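Local coordinates for Mannose/sialic acid-binding lectin (Polygonatum cyrtonema, PDB 3A0C), which binds mannose and probably sialic acid through a bulb-type lectin domain of the beta-prism II fold, at residues D29-L34 against W42-G47; G61-Y66 against W74-N79. All coordinates share one frame; numbering follows the deposited sequence.

Contact 1. Residues D29-L34 against W42-G47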
loop_
_atom_site.group_PDB
_atom_site.type_symbol
_atom_site.label_atom_id
_atom_site.label_comp_id
_atom_site.label_asym_id
_atom_site.label_seq_id
_atom_site.Cartn_x
_atom_site.Cartn_y
_atom_site.Cartn_z
ATOM N N ASP A 29 18.446 -16.047 4.929
ATOM C CA ASP A 29 19.269 -15.984 6.134
ATOM C C ASP A 29 18.526 -15.269 7.267
ATOM O O ASP A 29 19.101 -14.994 8.326
ATOM C CB ASP A 29 20.597 -15.274 5.827
ATOM C CG ASP A 29 20.427 -13.809 5.476
ATOM O OD1 ASP A 29 19.283 -13.371 5.210
ATOM O OD2 ASP A 29 21.456 -13.102 5.460
ATOM N N CYS A 30 17.242 -14.995 7.019
ATOM C CA CYS A 30 16.338 -14.330 7.959
ATOM C C CYS A 30 16.538 -12.843 8.053
ATOM O O CYS A 30 15.954 -12.183 8.904
ATOM C CB CYS A 30 16.458 -14.932 9.353
ATOM S SG CYS A 30 15.643 -16.544 9.480
ATOM N N ASN A 31 17.369 -12.310 7.179
ATOM C CA ASN A 31 17.620 -10.890 7.202
ATOM C C ASN A 31 16.600 -10.212 6.313
ATOM O O ASN A 31 16.489 -10.533 5.137
ATOM C CB ASN A 31 19.042 -10.604 6.720
ATOM C CG ASN A 31 19.509 -9.206 7.076
ATOM O OD1 ASN A 31 19.031 -8.596 8.039
ATOM N ND2 ASN A 31 20.455 -8.693 6.308
ATOM N N PHE A 32 15.834 -9.291 6.886
ATOM C CA PHE A 32 14.830 -8.563 6.118
ATOM C C PHE A 32 15.487 -7.257 5.688
ATOM O O PHE A 32 15.676 -6.345 6.500
ATOM C CB PHE A 32 13.590 -8.299 6.978
ATOM C CG PHE A 32 12.460 -7.673 6.225
ATOM C CD1 PHE A 32 12.007 -8.240 5.042
ATOM C CD2 PHE A 32 11.845 -6.518 6.699
ATOM C CE1 PHE A 32 10.959 -7.669 4.335
ATOM C CE2 PHE A 32 10.786 -5.933 5.994
ATOM C CZ PHE A 32 10.346 -6.511 4.812
ATOM N N VAL A 33 15.834 -7.169 4.405
ATOM C CA VAL A 33 16.524 -5.999 3.885
ATOM C C VAL A 33 15.931 -5.309 2.648
ATOM O O VAL A 33 15.327 -5.938 1.774
ATOM C CB VAL A 33 18.024 -6.360 3.635
ATOM C CG1 VAL A 33 18.163 -7.835 3.345
ATOM C CG2 VAL A 33 18.583 -5.550 2.491
ATOM N N LEU A 34 16.118 -3.994 2.598
ATOM C CA LEU A 34 15.638 -3.162 1.498
ATOM C C LEU A 34 16.784 -2.873 0.540
ATOM O O LEU A 34 17.804 -2.335 0.950
ATOM C CB LEU A 34 15.087 -1.842 2.051
ATOM C CG LEU A 34 14.704 -0.747 1.061
ATOM C CD1 LEU A 34 13.683 -1.253 0.063
ATOM C CD2 LEU A 34 14.141 0.420 1.836
ATOM N N TRP A 42 18.648 -0.562 3.838
ATOM C CA TRP A 42 17.987 -0.820 5.118
ATOM C C TRP A 42 17.874 -2.321 5.396
ATOM O O TRP A 42 17.778 -3.119 4.462
ATOM C CB TRP A 42 16.582 -0.195 5.144
ATOM C CG TRP A 42 15.936 -0.302 6.496
ATOM C CD1 TRP A 42 15.993 0.615 7.513
ATOM C CD2 TRP A 42 15.194 -1.421 7.005
ATOM N NE1 TRP A 42 15.334 0.131 8.625
ATOM C CE2 TRP A 42 14.836 -1.115 8.340
ATOM C CE3 TRP A 42 14.799 -2.652 6.461
ATOM C CZ2 TRP A 42 14.101 -1.998 9.140
ATOM C CZ3 TRP A 42 14.067 -3.531 7.257
ATOM C CH2 TRP A 42 13.726 -3.197 8.586
ATOM N N ALA A 43 17.877 -2.697 6.675
ATOM C CA ALA A 43 17.766 -4.105 7.049
ATOM C C ALA A 43 17.385 -4.283 8.509
ATOM O O ALA A 43 17.638 -3.400 9.335
ATOM C CB ALA A 43 19.083 -4.822 6.762
ATOM N N SER A 44 16.756 -5.416 8.815
ATOM C CA SER A 44 16.361 -5.733 10.185
ATOM C C SER A 44 17.593 -6.240 10.941
ATOM O O SER A 44 17.557 -6.408 12.154
ATOM C CB SER A 44 15.271 -6.800 10.202
ATOM O OG SER A 44 15.732 -7.979 9.579
ATOM N N ASN A 45 18.682 -6.486 10.218
ATOM C CA ASN A 45 19.924 -6.943 10.834
ATOM C C ASN A 45 19.793 -8.262 11.570
ATOM O O ASN A 45 20.506 -8.507 12.545
ATOM C CB ASN A 45 20.453 -5.894 11.817
ATOM C CG ASN A 45 20.863 -4.597 11.136
ATOM O OD1 ASN A 45 21.590 -4.613 10.147
ATOM N ND2 ASN A 45 20.407 -3.468 11.671
ATOM N N THR A 46 18.882 -9.113 11.122
ATOM C CA THR A 46 18.701 -10.407 11.762
ATOM C C THR A 46 19.299 -11.537 10.920
ATOM O O THR A 46 18.968 -12.709 11.106
ATOM C CB THR A 46 17.203 -10.687 12.031
ATOM O OG1 THR A 46 16.445 -10.494 10.829
ATOM C CG2 THR A 46 16.676 -9.749 13.107
ATOM N N GLY A 47 20.193 -11.178 10.004
ATOM C CA GLY A 47 20.814 -12.174 9.153
ATOM C C GLY A 47 21.549 -13.250 9.931
ATOM O O GLY A 47 22.425 -12.958 10.742
#
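Ser44 and Thr46 turn their hydroxyls back onto the backbone of Cys30–Phe32, where the hairpin of strands 32-36 and 39-43 opens into loop. Phe32 N donates to Ser44 OG (3.0 Å), which donates to Thr46 OG1, and Thr46 OG1 closes the relay on Cys30 O at 2.6 Å. Ser44 OG sits between its own backbone N and carbonyl carbon (chi1 60°), within bonding distance of Phe32 N. Further along the hairpin the strands pair as Val33 with Ala43, non-hydrogen-bonded, and Leu34 with Trp42, where Leu34 N meets Trp42 O at 2.6 Å. Phe32, Ser44 and Thr46 are buried, all three against Ile65 and the two hydroxyl residues also against Trp74. Partly exposed Trp42, packed by Thr105 of the second subunit, crosses Phe32 at a slant, its CZ3 3.8 Å from Phe32 CD2.

The other face is more open. Asn45 is exposed at the turn, and exposed Gly47 lays its CA 3.4 Å from Asn31 CB. Asn31 OD1 takes a weak, bent bond from Thr46 N (3.1 Å). Asp29 OD1 accepts Asn31 N from above the carboxylate plane, an Asx turn, and also holds Gln27.

Gln27, Asp29, Asn31 and Val33 fit the mannose-binding consensus of bulb lectins. The relay probably steadies backbone 30-32 from the core side, while the Asx turn probably orders the polar groups of Asp29 and Asn31.

Contact 2. Residues G61-Y66 against W74-N79; sequences GNLVIY and WQTKTN
Thr76 and Thr78 hold OG1 between backbone N and carbonyl carbon (chi1 67° and 58°), so that the two hydroxyls face each other and the backbone of residues 61-63, while Asn62, with CG swung away from its backbone N (chi1 -169°), brings OD1 beside Lys77 N and Thr78 N. Thr76 OG1 donates to Thr78 OG1, and Thr78 OG1 in turn donates to Gly61 O at 2.8 Å, arriving from above the carbonyl plane. Leu63 N also points at Thr76 OG1, a weak bond at 3.4 Å despite its straightness. Thr78 thus ties the start of one segment to the loop of the other, with Asn62 CB resting on Asn79 CB at 3.4 Å.

Beyond these hydroxyls the chains become regular antiparallel strands. Thr76 N bonds to Leu63 O in the carbonyl plane, and Ile65 N meets Trp74 O at 2.7 Å; the return bond from Trp74 N to Ile65 O is weak. Val64 and Gln75, the non-hydrogen-bonded pair, lie side by side on one face, with Val64 CG1 also over a face of the Tyr66 ring. On the opposite face Trp74 meets Ile65 and Leu63 at a slant: CE3 lies 3.8 Å from Ile65 CG1, and CZ3 lies 4.1 Å from Leu63 CD2. Thr76 CG2 adds to this apolar patch by packing on Leu63 CB at 3.6 Å.

This is the 63-66/72-75 hairpin of a beta-prism II sheet, the counterpart of the 32-36/39-43 hairpin. Strand 54-57 flanks strand 63-66, its Leu55 and Leu57 packing on Leu63, and Tyr66 OH bonds to His58. Strand 72-75 is outermost in this sheet within the chain; Trp103 of the second subunit packs on Leu63 and Thr76, and its Val102 on Thr78.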
loop_
_atom_site.group_PDB
_atom_site.type_symbol
_atom_site.label_atom_id
_atom_site.label_comp_id
_atom_site.label_asym_id
_atom_site.label_seq_id
_atom_site.Cartn_x
_atom_site.Cartn_y
_atom_site.Cartn_z
ATOM N N GLY A 61 -1.319 -4.568 13.545
ATOM C CA GLY A 61 -0.300 -3.613 13.157
ATOM C C GLY A 61 1.106 -4.006 13.514
ATOM O O GLY A 61 2.044 -3.276 13.214
ATOM N N ASN A 62 1.260 -5.160 14.139
ATOM C CA ASN A 62 2.582 -5.612 14.524
ATOM C C ASN A 62 3.228 -6.399 13.394
ATOM O O ASN A 62 2.649 -7.354 12.886
ATOM C CB ASN A 62 2.504 -6.460 15.810
ATOM C CG ASN A 62 3.875 -6.734 16.421
ATOM O OD1 ASN A 62 4.746 -5.870 16.421
ATOM N ND2 ASN A 62 4.063 -7.928 16.950
ATOM N N LEU A 63 4.427 -5.977 12.994
ATOM C CA LEU A 63 5.181 -6.635 11.933
ATOM C C LEU A 63 6.248 -7.512 12.609
ATOM O O LEU A 63 7.142 -6.999 13.291
ATOM C CB LEU A 63 5.830 -5.581 11.049
ATOM C CG LEU A 63 6.526 -6.102 9.804
ATOM C CD1 LEU A 63 5.529 -6.779 8.873
ATOM C CD2 LEU A 63 7.187 -4.932 9.129
ATOM N N VAL A 64 6.160 -8.826 12.410
ATOM C CA VAL A 64 7.067 -9.770 13.057
ATOM C C VAL A 64 7.807 -10.734 12.131
ATOM O O VAL A 64 7.265 -11.164 11.112
ATOM C CB VAL A 64 6.265 -10.619 14.075
ATOM C CG1 VAL A 64 7.201 -11.475 14.921
ATOM C CG2 VAL A 64 5.389 -9.705 14.924
ATOM N N ILE A 65 9.051 -11.063 12.488
ATOM C CA ILE A 65 9.841 -12.026 11.719
ATOM C C ILE A 65 9.889 -13.298 12.578
ATOM O O ILE A 65 10.298 -13.253 13.730
ATOM C CB ILE A 65 11.303 -11.541 11.450
ATOM C CG1 ILE A 65 11.325 -10.445 10.378
ATOM C CG2 ILE A 65 12.171 -12.712 10.964
ATOM C CD1 ILE A 65 12.715 -9.899 10.092
ATOM N N TYR A 66 9.446 -14.419 12.018
ATOM C CA TYR A 66 9.431 -15.693 12.729
ATOM C C TYR A 66 10.375 -16.678 12.028
ATOM O O TYR A 66 10.447 -16.700 10.802
ATOM C CB TYR A 66 8.017 -16.287 12.708
ATOM C CG TYR A 66 6.947 -15.550 13.493
ATOM C CD1 TYR A 66 6.847 -15.684 14.875
ATOM C CD2 TYR A 66 6.007 -14.752 12.843
ATOM C CE1 TYR A 66 5.835 -15.040 15.596
ATOM C CE2 TYR A 66 4.988 -14.101 13.552
ATOM C CZ TYR A 66 4.909 -14.245 14.927
ATOM O OH TYR A 66 3.935 -13.565 15.633
ATOM N N TRP A 74 12.350 -10.940 15.298
ATOM C CA TRP A 74 12.329 -9.482 15.170
ATOM C C TRP A 74 10.869 -9.012 15.108
ATOM O O TRP A 74 9.999 -9.744 14.640
ATOM C CB TRP A 74 13.064 -9.098 13.877
ATOM C CG TRP A 74 13.143 -7.639 13.536
ATOM C CD1 TRP A 74 14.160 -6.788 13.836
ATOM C CD2 TRP A 74 12.188 -6.874 12.777
ATOM N NE1 TRP A 74 13.907 -5.542 13.311
ATOM C CE2 TRP A 74 12.704 -5.568 12.657
ATOM C CE3 TRP A 74 10.949 -7.171 12.189
ATOM C CZ2 TRP A 74 12.023 -4.555 11.974
ATOM C CZ3 TRP A 74 10.277 -6.169 11.512
ATOM C CH2 TRP A 74 10.815 -4.876 11.410
ATOM N N GLN A 75 10.611 -7.795 15.577
ATOM C CA GLN A 75 9.261 -7.242 15.571
ATOM C C GLN A 75 9.299 -5.736 15.758
ATOM O O GLN A 75 10.169 -5.210 16.444
ATOM C CB GLN A 75 8.424 -7.850 16.700
ATOM C CG GLN A 75 8.907 -7.453 18.078
ATOM C CD GLN A 75 8.096 -8.080 19.183
ATOM O OE1 GLN A 75 6.880 -7.904 19.239
ATOM N NE2 GLN A 75 8.763 -8.817 20.078
ATOM N N THR A 76 8.348 -5.038 15.156
ATOM C CA THR A 76 8.317 -3.592 15.296
ATOM C C THR A 76 7.583 -3.286 16.594
ATOM O O THR A 76 7.646 -2.166 17.119
ATOM C CB THR A 76 7.569 -2.932 14.123
ATOM O OG1 THR A 76 6.180 -3.280 14.188
ATOM C CG2 THR A 76 8.121 -3.420 12.816
ATOM N N LYS A 77 6.893 -4.307 17.097
ATOM C CA LYS A 77 6.110 -4.220 18.331
ATOM C C LYS A 77 5.100 -3.063 18.308
ATOM O O LYS A 77 4.741 -2.511 19.336
ATOM C CB LYS A 77 7.047 -4.095 19.531
ATOM C CG LYS A 77 6.345 -4.191 20.869
ATOM C CD LYS A 77 7.335 -4.439 21.997
ATOM C CE LYS A 77 6.682 -4.224 23.353
ATOM N NZ LYS A 77 7.584 -4.620 24.469
ATOM N N THR A 78 4.634 -2.723 17.114
ATOM C CA THR A 78 3.681 -1.636 16.922
ATOM C C THR A 78 2.267 -2.194 16.812
ATOM O O THR A 78 1.519 -1.863 15.892
ATOM C CB THR A 78 3.999 -0.878 15.642
ATOM O OG1 THR A 78 3.965 -1.795 14.547
ATOM C CG2 THR A 78 5.380 -0.238 15.728
ATOM N N ASN A 79 1.897 -3.046 17.754
ATOM C CA ASN A 79 0.574 -3.635 17.717
ATOM C C ASN A 79 -0.448 -2.836 18.515
ATOM O O ASN A 79 -0.230 -2.519 19.681
ATOM C CB ASN A 79 0.624 -5.064 18.239
ATOM C CG ASN A 79 1.205 -5.149 19.616
ATOM O OD1 ASN A 79 2.366 -4.803 19.834
ATOM N ND2 ASN A 79 0.402 -5.606 20.567
#

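In the fold
Contacts 1 and 2 are equivalent corners of two four-stranded sheets of the beta prism, in series along the chain with centres about 14 Å apart. They meet through their buried faces: Phe32 CB lies 3.6 Å from Ile65 CD1, and Ser44 CB touches Trp74 NE1 at the same distance, while Thr46 CG2 packs on Trp74 CB at 3.8 Å. The disulfide between Cys30 and Cys53 ties contact 1 to the chain leading into strand 54-57. With Gln27, contact 1 matches the family's mannose-site consensus and is probably a sugar site, whereas contact 2 has His58 and Asn60 at the equivalents of Gln27 and Asp29, consistent with altered ligand binding. Both contacts touch the second subunit.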